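Local structure of putative exotoxin (superantigen) (Streptococcus pyogenes, 1TY0) at residues Q13-Y18 with Y141-Y146; F129-F134 with K168-N173; K137-L142 with K147-N152; L174-S179 with F187-D192. The protein is a superantigen and probable toxin that binds zinc and can use a common surface for T-cell receptor binding and for dimerisation. One frame throughout, in Å; residues are numbered along the deposited sequence.

Contact 1: residues Q13-Y18 with Y141-Y146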
# COMPACT_ATOMS: atom_id res chain seq x y z
N GLN A 13 -7.68 -13.87 3.04
CA GLN A 13 -8.14 -12.52 3.34
C GLN A 13 -7.08 -11.74 4.12
O GLN A 13 -6.91 -10.54 3.91
CB GLN A 13 -9.44 -12.55 4.16
CG GLN A 13 -10.66 -13.01 3.38
CD GLN A 13 -10.92 -12.17 2.15
OE1 GLN A 13 -11.29 -11.00 2.25
NE2 GLN A 13 -10.72 -12.75 0.98
N LEU A 14 -6.38 -12.42 5.02
CA LEU A 14 -5.35 -11.78 5.82
C LEU A 14 -4.12 -11.44 5.00
O LEU A 14 -3.52 -10.37 5.16
CB LEU A 14 -4.97 -12.67 7.00
CG LEU A 14 -6.04 -12.73 8.08
CD1 LEU A 14 -5.80 -13.89 9.03
CD2 LEU A 14 -6.03 -11.40 8.83
N ASN A 15 -3.74 -12.35 4.10
CA ASN A 15 -2.57 -12.13 3.27
C ASN A 15 -2.79 -10.90 2.41
O ASN A 15 -1.91 -10.05 2.28
CB ASN A 15 -2.29 -13.36 2.40
CG ASN A 15 -0.90 -13.34 1.81
OD1 ASN A 15 -0.67 -12.82 0.72
ND2 ASN A 15 0.06 -13.88 2.56
N TYR A 16 -3.99 -10.79 1.85
CA TYR A 16 -4.31 -9.63 1.03
C TYR A 16 -4.36 -8.34 1.85
O TYR A 16 -3.80 -7.33 1.45
CB TYR A 16 -5.66 -9.80 0.34
CG TYR A 16 -6.26 -8.47 -0.07
CD1 TYR A 16 -5.61 -7.65 -1.00
CD2 TYR A 16 -7.43 -8.00 0.52
CE1 TYR A 16 -6.13 -6.40 -1.33
CE2 TYR A 16 -7.95 -6.75 0.19
CZ TYR A 16 -7.30 -5.96 -0.73
OH TYR A 16 -7.81 -4.72 -1.06
N ALA A 17 -5.04 -8.39 2.99
CA ALA A 17 -5.19 -7.22 3.84
C ALA A 17 -3.86 -6.61 4.27
O ALA A 17 -3.68 -5.40 4.20
CB ALA A 17 -6.02 -7.56 5.07
N TYR A 18 -2.92 -7.45 4.69
CA TYR A 18 -1.63 -6.97 5.16
C TYR A 18 -0.52 -6.77 4.11
O TYR A 18 0.57 -6.31 4.44
CB TYR A 18 -1.15 -7.85 6.31
CG TYR A 18 -1.88 -7.56 7.61
CD1 TYR A 18 -1.49 -6.49 8.42
CD2 TYR A 18 -2.98 -8.32 8.01
CE1 TYR A 18 -2.18 -6.19 9.60
CE2 TYR A 18 -3.69 -8.02 9.19
CZ TYR A 18 -3.28 -6.95 9.98
OH TYR A 18 -3.95 -6.65 11.14
N TYR A 141 6.84 -9.64 8.58
CA TYR A 141 8.03 -10.46 8.77
C TYR A 141 7.63 -11.93 8.72
O TYR A 141 8.26 -12.74 8.04
CB TYR A 141 8.69 -10.16 10.11
CG TYR A 141 9.84 -11.09 10.43
CD1 TYR A 141 11.06 -10.97 9.76
CD2 TYR A 141 9.70 -12.10 11.37
CE1 TYR A 141 12.11 -11.85 10.01
CE2 TYR A 141 10.75 -12.99 11.63
CZ TYR A 141 11.95 -12.86 10.95
OH TYR A 141 12.98 -13.75 11.19
N LEU A 142 6.57 -12.27 9.45
CA LEU A 142 6.07 -13.64 9.49
C LEU A 142 5.55 -14.09 8.13
O LEU A 142 5.71 -15.25 7.75
CB LEU A 142 4.97 -13.76 10.55
CG LEU A 142 5.45 -13.59 11.99
CD1 LEU A 142 4.27 -13.56 12.93
CD2 LEU A 142 6.40 -14.73 12.36
N MET A 143 4.94 -13.18 7.39
CA MET A 143 4.41 -13.52 6.07
C MET A 143 5.55 -13.85 5.11
O MET A 143 5.52 -14.86 4.41
CB MET A 143 3.58 -12.36 5.51
CG MET A 143 2.24 -12.19 6.19
SD MET A 143 1.49 -10.58 5.92
CE MET A 143 1.06 -10.68 4.21
N GLN A 144 6.55 -12.98 5.11
CA GLN A 144 7.72 -13.13 4.25
C GLN A 144 8.61 -14.31 4.62
O GLN A 144 9.14 -14.99 3.75
CB GLN A 144 8.56 -11.86 4.33
CG GLN A 144 7.91 -10.61 3.77
CD GLN A 144 8.54 -9.34 4.32
OE1 GLN A 144 9.67 -9.35 4.81
NE2 GLN A 144 7.82 -8.23 4.23
N THR A 145 8.76 -14.53 5.92
CA THR A 145 9.65 -15.57 6.42
C THR A 145 9.06 -16.94 6.71
O THR A 145 9.66 -17.96 6.38
CB THR A 145 10.35 -15.07 7.70
OG1 THR A 145 10.89 -13.76 7.47
CG2 THR A 145 11.49 -16.00 8.10
N TYR A 146 7.88 -16.97 7.32
CA TYR A 146 7.26 -18.24 7.65
C TYR A 146 5.99 -18.55 6.88
O TYR A 146 5.33 -19.55 7.14
CB TYR A 146 7.03 -18.30 9.16
CG TYR A 146 8.33 -18.29 9.93
CD1 TYR A 146 9.13 -19.43 9.98
CD2 TYR A 146 8.79 -17.14 10.56
CE1 TYR A 146 10.37 -19.42 10.62
CE2 TYR A 146 10.03 -17.11 11.20
CZ TYR A 146 10.81 -18.26 11.23
OH TYR A 146 12.03 -18.24 11.87

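Contact 2: residues F129-F134 with K168-N173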
# COMPACT_ATOMS: atom_id res chain seq x y z
N PHE A 129 5.23 4.07 20.32
CA PHE A 129 4.64 3.51 19.10
C PHE A 129 3.33 2.78 19.33
O PHE A 129 3.02 2.36 20.45
CB PHE A 129 5.66 2.57 18.44
CG PHE A 129 6.03 1.38 19.28
CD1 PHE A 129 5.26 0.23 19.25
CD2 PHE A 129 7.15 1.42 20.12
CE1 PHE A 129 5.59 -0.88 20.05
CE2 PHE A 129 7.48 0.33 20.92
CZ PHE A 129 6.70 -0.82 20.89
N THR A 130 2.55 2.63 18.27
CA THR A 130 1.28 1.93 18.38
C THR A 130 1.47 0.44 18.16
O THR A 130 2.41 0.00 17.48
CB THR A 130 0.26 2.42 17.32
OG1 THR A 130 0.75 2.14 16.00
CG2 THR A 130 0.02 3.92 17.46
N ILE A 131 0.59 -0.36 18.76
CA ILE A 131 0.65 -1.79 18.58
C ILE A 131 0.36 -2.04 17.10
O ILE A 131 0.83 -3.02 16.53
CB ILE A 131 -0.39 -2.50 19.47
CG1 ILE A 131 0.01 -2.31 20.94
CG2 ILE A 131 -0.47 -4.00 19.12
CD1 ILE A 131 -0.93 -2.93 21.94
N GLN A 132 -0.40 -1.14 16.47
CA GLN A 132 -0.69 -1.29 15.05
C GLN A 132 0.61 -1.35 14.25
O GLN A 132 0.75 -2.19 13.36
CB GLN A 132 -1.55 -0.12 14.54
CG GLN A 132 -1.81 -0.17 13.03
CD GLN A 132 -2.83 0.87 12.53
OE1 GLN A 132 -3.21 0.85 11.36
NE2 GLN A 132 -3.26 1.77 13.41
N GLU A 133 1.55 -0.47 14.56
CA GLU A 133 2.82 -0.47 13.83
C GLU A 133 3.59 -1.76 14.09
O GLU A 133 4.12 -2.38 13.16
CB GLU A 133 3.68 0.72 14.23
CG GLU A 133 5.01 0.76 13.49
CD GLU A 133 5.84 2.00 13.78
OE1 GLU A 133 5.28 3.00 14.28
OE2 GLU A 133 7.05 1.97 13.49
N PHE A 134 3.65 -2.16 15.35
CA PHE A 134 4.36 -3.38 15.71
C PHE A 134 3.70 -4.60 15.05
O PHE A 134 4.38 -5.45 14.47
CB PHE A 134 4.37 -3.56 17.22
CG PHE A 134 5.38 -4.55 17.71
CD1 PHE A 134 5.15 -5.91 17.59
CD2 PHE A 134 6.58 -4.12 18.28
CE1 PHE A 134 6.09 -6.84 18.02
CE2 PHE A 134 7.53 -5.04 18.72
CZ PHE A 134 7.28 -6.40 18.58
N LYS A 168 2.21 -6.74 31.99
CA LYS A 168 1.23 -6.46 30.96
C LYS A 168 1.64 -7.19 29.69
O LYS A 168 2.53 -6.74 28.96
CB LYS A 168 1.13 -4.96 30.69
CG LYS A 168 0.52 -4.17 31.83
CD LYS A 168 0.32 -2.71 31.43
CE LYS A 168 -0.24 -1.90 32.59
NZ LYS A 168 -0.42 -0.47 32.20
N HIS A 169 0.99 -8.32 29.44
CA HIS A 169 1.28 -9.12 28.27
C HIS A 169 0.17 -8.97 27.24
O HIS A 169 -0.81 -9.71 27.28
CB HIS A 169 1.44 -10.59 28.66
CG HIS A 169 2.61 -10.86 29.55
ND1 HIS A 169 3.91 -10.74 29.12
CD2 HIS A 169 2.68 -11.25 30.84
CE1 HIS A 169 4.73 -11.04 30.11
NE2 HIS A 169 4.01 -11.35 31.17
N GLU A 170 0.32 -8.02 26.33
CA GLU A 170 -0.68 -7.81 25.29
C GLU A 170 -0.69 -9.07 24.43
O GLU A 170 0.36 -9.63 24.13
CB GLU A 170 -0.33 -6.60 24.42
CG GLU A 170 -0.63 -5.25 25.05
CD GLU A 170 -2.12 -5.00 25.21
OE1 GLU A 170 -2.92 -5.73 24.59
OE2 GLU A 170 -2.49 -4.05 25.94
N SER A 171 -1.88 -9.51 24.04
CA SER A 171 -2.02 -10.70 23.21
C SER A 171 -3.01 -10.44 22.08
O SER A 171 -4.10 -9.93 22.32
CB SER A 171 -2.50 -11.89 24.05
OG SER A 171 -2.62 -13.06 23.25
N PHE A 172 -2.62 -10.80 20.86
CA PHE A 172 -3.45 -10.57 19.68
C PHE A 172 -3.52 -11.78 18.77
O PHE A 172 -2.51 -12.43 18.50
CB PHE A 172 -2.89 -9.39 18.89
CG PHE A 172 -2.74 -8.15 19.70
CD1 PHE A 172 -3.85 -7.35 19.98
CD2 PHE A 172 -1.51 -7.80 20.25
CE1 PHE A 172 -3.73 -6.23 20.78
CE2 PHE A 172 -1.39 -6.68 21.05
CZ PHE A 172 -2.50 -5.89 21.33
N ASN A 173 -4.73 -12.08 18.30
CA ASN A 173 -4.96 -13.19 17.40
C ASN A 173 -4.38 -12.84 16.03
O ASN A 173 -4.70 -11.79 15.47
CB ASN A 173 -6.47 -13.44 17.30
CG ASN A 173 -6.83 -14.55 16.33
OD1 ASN A 173 -5.98 -15.35 15.93
ND2 ASN A 173 -8.10 -14.62 15.98

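Contact 3: residues K137-L142 with K147-N152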
# COMPACT_ATOMS: atom_id res chain seq x y z
N LYS A 137 4.30 -4.73 11.17
CA LYS A 137 5.66 -5.13 10.85
C LYS A 137 5.95 -6.58 11.16
O LYS A 137 6.58 -7.27 10.36
CB LYS A 137 6.66 -4.21 11.56
CG LYS A 137 6.61 -2.79 11.03
CD LYS A 137 7.65 -1.87 11.66
CE LYS A 137 7.66 -0.53 10.92
NZ LYS A 137 8.55 0.48 11.54
N ILE A 138 5.49 -7.06 12.31
CA ILE A 138 5.72 -8.46 12.67
C ILE A 138 4.95 -9.39 11.74
O ILE A 138 5.46 -10.44 11.35
CB ILE A 138 5.34 -8.74 14.14
CG1 ILE A 138 5.69 -10.19 14.49
CG2 ILE A 138 3.87 -8.48 14.36
CD1 ILE A 138 5.58 -10.50 15.97
N ARG A 139 3.72 -9.03 11.38
CA ARG A 139 2.97 -9.90 10.47
C ARG A 139 3.68 -9.98 9.12
O ARG A 139 3.80 -11.05 8.53
CB ARG A 139 1.53 -9.41 10.27
CG ARG A 139 0.67 -9.59 11.50
CD ARG A 139 -0.80 -9.38 11.21
NE ARG A 139 -1.53 -9.12 12.45
CZ ARG A 139 -2.76 -9.55 12.70
NH1 ARG A 139 -3.43 -10.27 11.81
NH2 ARG A 139 -3.34 -9.23 13.85
N GLN A 140 4.16 -8.84 8.64
CA GLN A 140 4.88 -8.83 7.37
C GLN A 140 6.12 -9.72 7.47
O GLN A 140 6.43 -10.47 6.54
CB GLN A 140 5.28 -7.40 6.99
CG GLN A 140 4.29 -6.73 6.04
CD GLN A 140 4.20 -7.43 4.70
OE1 GLN A 140 5.20 -7.91 4.17
NE2 GLN A 140 2.99 -7.48 4.14
N TYR A 141 6.84 -9.64 8.58
CA TYR A 141 8.03 -10.46 8.77
C TYR A 141 7.63 -11.93 8.72
O TYR A 141 8.26 -12.74 8.04
CB TYR A 141 8.69 -10.16 10.11
CG TYR A 141 9.84 -11.09 10.43
CD1 TYR A 141 11.06 -10.97 9.76
CD2 TYR A 141 9.70 -12.10 11.37
CE1 TYR A 141 12.11 -11.85 10.01
CE2 TYR A 141 10.75 -12.99 11.63
CZ TYR A 141 11.95 -12.86 10.95
OH TYR A 141 12.98 -13.75 11.19
N LEU A 142 6.57 -12.27 9.45
CA LEU A 142 6.07 -13.64 9.49
C LEU A 142 5.55 -14.09 8.13
O LEU A 142 5.71 -15.25 7.75
CB LEU A 142 4.97 -13.76 10.55
CG LEU A 142 5.45 -13.59 11.99
CD1 LEU A 142 4.27 -13.56 12.93
CD2 LEU A 142 6.40 -14.73 12.36
N LYS A 147 5.64 -17.68 5.93
CA LYS A 147 4.46 -17.86 5.09
C LYS A 147 3.22 -18.21 5.92
O LYS A 147 2.43 -19.08 5.55
CB LYS A 147 4.72 -18.99 4.09
CG LYS A 147 6.12 -19.00 3.50
CD LYS A 147 6.43 -17.75 2.69
CE LYS A 147 7.87 -17.78 2.18
NZ LYS A 147 8.20 -16.57 1.37
N ILE A 148 3.03 -17.51 7.03
CA ILE A 148 1.91 -17.80 7.91
C ILE A 148 0.52 -17.63 7.30
O ILE A 148 -0.44 -18.19 7.83
CB ILE A 148 2.00 -16.99 9.23
CG1 ILE A 148 1.64 -15.52 9.00
CG2 ILE A 148 3.40 -17.14 9.83
CD1 ILE A 148 2.35 -14.87 7.88
N TYR A 149 0.40 -16.89 6.21
CA TYR A 149 -0.91 -16.72 5.58
C TYR A 149 -1.00 -17.43 4.24
O TYR A 149 -1.90 -17.17 3.44
CB TYR A 149 -1.26 -15.23 5.42
CG TYR A 149 -1.43 -14.48 6.72
CD1 TYR A 149 -2.01 -15.09 7.84
CD2 TYR A 149 -1.01 -13.15 6.84
CE1 TYR A 149 -2.17 -14.39 9.04
CE2 TYR A 149 -1.17 -12.45 8.03
CZ TYR A 149 -1.75 -13.07 9.13
OH TYR A 149 -1.88 -12.38 10.31
N ASP A 150 -0.05 -18.33 3.98
CA ASP A 150 -0.05 -19.09 2.73
C ASP A 150 -0.90 -20.33 3.00
O ASP A 150 -0.75 -20.99 4.02
CB ASP A 150 1.36 -19.53 2.34
CG ASP A 150 1.42 -20.19 0.98
OD1 ASP A 150 1.59 -19.47 -0.03
OD2 ASP A 150 1.28 -21.42 0.91
N PRO A 151 -1.82 -20.66 2.08
CA PRO A 151 -2.67 -21.84 2.27
C PRO A 151 -1.91 -23.14 2.47
O PRO A 151 -2.44 -24.10 3.04
CB PRO A 151 -3.52 -21.86 1.00
CG PRO A 151 -2.59 -21.28 -0.02
CD PRO A 151 -2.01 -20.10 0.73
N ASN A 152 -0.66 -23.18 2.01
CA ASN A 152 0.12 -24.40 2.14
C ASN A 152 1.03 -24.48 3.37
O ASN A 152 1.79 -25.44 3.52
CB ASN A 152 0.92 -24.63 0.85
CG ASN A 152 0.02 -24.85 -0.35
OD1 ASN A 152 -0.80 -25.77 -0.37
ND2 ASN A 152 0.18 -24.02 -1.37

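Contact 4: residues L174-S179 with F187-D192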
# COMPACT_ATOMS: atom_id res chain seq x y z
N LEU A 174 -3.53 -13.71 15.49
CA LEU A 174 -2.91 -13.46 14.19
C LEU A 174 -3.78 -13.92 13.02
O LEU A 174 -3.49 -13.61 11.86
CB LEU A 174 -1.54 -14.15 14.12
CG LEU A 174 -0.44 -13.46 14.93
CD1 LEU A 174 0.80 -14.34 14.95
CD2 LEU A 174 -0.12 -12.10 14.30
N TYR A 175 -4.83 -14.66 13.32
CA TYR A 175 -5.73 -15.16 12.29
C TYR A 175 -7.12 -14.58 12.54
O TYR A 175 -8.12 -15.29 12.51
CB TYR A 175 -5.74 -16.69 12.32
CG TYR A 175 -4.42 -17.28 11.87
CD1 TYR A 175 -3.36 -17.45 12.76
CD2 TYR A 175 -4.20 -17.58 10.53
CE1 TYR A 175 -2.11 -17.91 12.33
CE2 TYR A 175 -2.96 -18.04 10.08
CZ TYR A 175 -1.92 -18.20 10.98
OH TYR A 175 -0.70 -18.64 10.52
N ASP A 176 -7.15 -13.27 12.77
CA ASP A 176 -8.38 -12.54 13.07
C ASP A 176 -9.18 -12.05 11.87
O ASP A 176 -9.24 -10.84 11.60
CB ASP A 176 -8.06 -11.38 14.01
CG ASP A 176 -7.02 -10.41 13.45
OD1 ASP A 176 -6.11 -10.86 12.73
OD2 ASP A 176 -7.12 -9.20 13.74
N ALA A 177 -9.80 -12.98 11.15
CA ALA A 177 -10.62 -12.62 10.00
C ALA A 177 -11.51 -13.78 9.57
O ALA A 177 -11.31 -14.91 10.00
CB ALA A 177 -9.74 -12.20 8.82
N THR A 178 -12.50 -13.47 8.74
CA THR A 178 -13.39 -14.48 8.17
C THR A 178 -13.09 -14.39 6.68
O THR A 178 -12.36 -13.50 6.25
CB THR A 178 -14.89 -14.15 8.39
OG1 THR A 178 -15.26 -13.04 7.57
CG2 THR A 178 -15.15 -13.82 9.85
N SER A 179 -13.64 -15.30 5.90
CA SER A 179 -13.40 -15.30 4.46
C SER A 179 -14.01 -14.09 3.77
O SER A 179 -13.75 -13.85 2.59
CB SER A 179 -13.95 -16.58 3.84
OG SER A 179 -15.36 -16.66 4.01
N PHE A 187 -8.84 -4.04 10.21
CA PHE A 187 -8.09 -2.96 10.84
C PHE A 187 -8.86 -2.21 11.93
O PHE A 187 -8.26 -1.46 12.69
CB PHE A 187 -7.63 -1.93 9.79
CG PHE A 187 -6.73 -2.49 8.72
CD1 PHE A 187 -6.09 -3.72 8.87
CD2 PHE A 187 -6.50 -1.76 7.55
CE1 PHE A 187 -5.23 -4.21 7.88
CE2 PHE A 187 -5.65 -2.23 6.56
CZ PHE A 187 -5.01 -3.46 6.72
N LYS A 188 -10.17 -2.42 12.02
CA LYS A 188 -10.96 -1.72 13.02
C LYS A 188 -10.43 -1.89 14.44
O LYS A 188 -10.60 -1.01 15.28
CB LYS A 188 -12.43 -2.16 12.96
CG LYS A 188 -13.38 -1.03 12.55
CD LYS A 188 -14.79 -1.54 12.30
CE LYS A 188 -15.75 -0.40 12.03
NZ LYS A 188 -15.35 0.44 10.87
N LYS A 189 -9.78 -3.01 14.71
CA LYS A 189 -9.23 -3.25 16.04
C LYS A 189 -8.26 -2.15 16.44
O LYS A 189 -8.13 -1.82 17.62
CB LYS A 189 -8.51 -4.61 16.09
CG LYS A 189 -7.43 -4.81 15.03
CD LYS A 189 -6.65 -6.11 15.28
CE LYS A 189 -5.62 -6.40 14.19
NZ LYS A 189 -6.22 -6.94 12.94
N TYR A 190 -7.60 -1.53 15.46
CA TYR A 190 -6.63 -0.49 15.76
C TYR A 190 -7.25 0.82 16.20
O TYR A 190 -6.54 1.76 16.54
CB TYR A 190 -5.71 -0.24 14.55
CG TYR A 190 -4.96 -1.48 14.07
CD1 TYR A 190 -4.25 -2.28 14.97
CD2 TYR A 190 -4.94 -1.84 12.72
CE1 TYR A 190 -3.55 -3.40 14.54
CE2 TYR A 190 -4.24 -2.97 12.28
CZ TYR A 190 -3.55 -3.75 13.20
OH TYR A 190 -2.86 -4.86 12.79
N LYS A 191 -8.58 0.90 16.22
CA LYS A 191 -9.23 2.13 16.66
C LYS A 191 -8.96 2.39 18.14
O LYS A 191 -9.13 3.52 18.60
CB LYS A 191 -10.74 2.08 16.39
CG LYS A 191 -11.09 2.15 14.92
CD LYS A 191 -12.60 2.15 14.70
CE LYS A 191 -13.26 3.32 15.39
NZ LYS A 191 -14.69 3.44 14.98
N ASP A 192 -8.54 1.37 18.88
CA ASP A 192 -8.24 1.60 20.30
C ASP A 192 -6.95 2.40 20.46
O ASP A 192 -6.60 2.81 21.57
CB ASP A 192 -8.15 0.29 21.09
CG ASP A 192 -7.10 -0.66 20.56
OD1 ASP A 192 -6.14 -0.21 19.91
OD2 ASP A 192 -7.23 -1.88 20.81

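Contact 1: residues Q13-Y18 with Y141-Y146
M143 reaches from helix 131-146, the long helix of the beta-grasp domain in this superantigen fold, to helix 5-18 near the N terminus. At their nearest, N15 and M143, the CA atoms are still 7.6 Å apart, and the thioether bridges that distance.

The contact between the two helices is van der Waals in kind. M143 SD lies 3.8 Å from Y18 CB. The chain then bends at its last torsion (chi3 70°), which turns CE toward N15; there the methyl sits 3.6 Å from N15 O and 3.7 Å from N15 ND2. N15 contributes by swinging its amide anti to the backbone N (chi1 -164°), across the end of the methionine. I148 and Y149 pack against M143 too.

The polar bonds beside this patch belong to Y18. It turns its ring away from M143, its hydroxyl bonding to Y190 and K189 and its ring meeting F187 edge-to-face, while Y18 O accepts from Q140 NE2. Away from the contact, toward the second subunit, T145 OG1 bonds to R81 of that subunit and also to Y141 O at 2.9 Å, reaching that oxygen from the opposite face of its plane to T145 N and tilted 27° from the plane.

Contact 2: residues F129-F134 with K168-N173
I131 overlaps the outer end of the F172 ring with two branches at once: CG2 lies 3.4 Å from F172 CE2, and CD1 lies 3.4 Å from F172 CZ. The approach is oblique to the ring. With CG1 anti to the carbonyl carbon (chi1 -67°) and CD1 stretched straight out beyond it, the isoleucine presents both methyls to the strand. CD1 goes on to touch E170, whose CG is 3.9 Å away. E170 and F172 alternate with S171 along strand 168-173, so both turn inward to the same isoleucine.

This is the beginning of the beta-grasp helix packing against an edge strand of its sheet. I131 is the first residue of helix 131-146, and T130 is its N-cap: T130 OG1 accepts from E133 N at 3.1 Å, with an N-H...O angle of 151°. On the other segment, backbone bonds tie E170 to I162 and F172 to L160 of strand 157-164. H169 points to the other face of the strand, where it serves as a zinc ligand with H203 and D205, although this chain carries no zinc.

Across the contact the chemistry is purely apolar. E170 bends at chi2 (-68°) and lends its methylene to I131, while its carboxylate makes a salt bridge with K194, which itself packs against I131; the charge is thus met at the border of the apolar patch.

Contact 3: residues K137-L142 with K147-N152
R139 and Y149 both set CG anti to the carbonyl carbon, and with the arginine extended from CG to NE its guanidinium arrives at the tyrosine hydroxyl. I148 is different: its CG1 takes the crowded position between backbone N and carbonyl carbon, which sends CD1 in against the helix backbone, only 3.3 Å from L142 C. The other branch, CG2, packs 3.8 Å from L142 CB.

These contacts fold the chain back on helix 131-146 just after it ends. K147 leaves the helix with positive phi (48°) and opens a type I beta turn, closed by D150 N to K147 O at 3.0 Å. D150 then forms an Asx turn, its OD2 accepting from N152 N. Within the turn, I148 CG1 covers one face of the Y149 ring, 3.8 Å above its centre, while the beta sheet takes up the hydrophobic side chains, L142 on I206 and I148 on L208.

R139 NH1 gives Y149 OH a weak bond of 3.0 Å, bent to 130° at the hydrogen, and the guanidinium and ring planes stand 45° apart. The firmer partners lie outside: NE makes a salt bridge with D135, NH1 another with D176, and Y149 OH bonds to L174 O. A buried arginine between two carboxylates probably keeps its charge well compensated, and the tyrosine hydroxyl, placed between the guanidinium and a carbonyl, links the turn after the helix to the loop after strand 168-173.

Contact 4: residues L174-S179 with F187-D192
D176 sits at the centre of an inverse gamma turn (phi -87°, psi 71°), and K189 opens the short 3-10 segment 189-192; their CA atoms are 9.8 Å apart. Y190 N to F187 O at 2.8 Å and K191 N to K188 O at 2.9 Å carry the second segment's tight winding.

A single salt bridge joins the two. K189 NZ donates to D176 OD2 at 2.6 Å, meeting the oxygen's syn lone pair, and K189 CE follows at 3.2 Å from the same oxygen. The lysine runs extended until chi4 (-77°), where it bends its ammonium group to the acid, and the two side chains cross at about a right angle. Nearer its base, K189 CG rests over the centre of the Y190 ring. NZ is gripped further by I186 O, and with R139 on OD1 each oxygen of the carboxylate has its own cation.

The pair bridges the loops before and after helix 183-187. D176 leans on L14 of helix 5-18, K189 lies along D135 and R139 of helix 131-146, L174 bonds by its backbone to G158 of strand 157-164, and F187 and K191 reach Y88 of strand 84-93.

How the contacts relate
From the N terminus, contact 1 closes the longest loop, bringing helix 131-146 back to helix 5-18 after the whole OB-fold sheet has been laid down. Contact 2 opens inside that loop and closes beyond it, at edge strand 168-173, so the two cross. Nested within contact 2, contact 3 closes a very short loop at the end of helix 131-146, sharing Y141 and L142 with contact 1; their centres are about 3 Å apart. Contact 4 follows in series, pinning together the loops around helix 183-187. Polar side chains tie it to contacts 1 and 3, among them Y175, whose OH bonds to I148 O. Helix 131-146 serves contacts 1, 2 and 3.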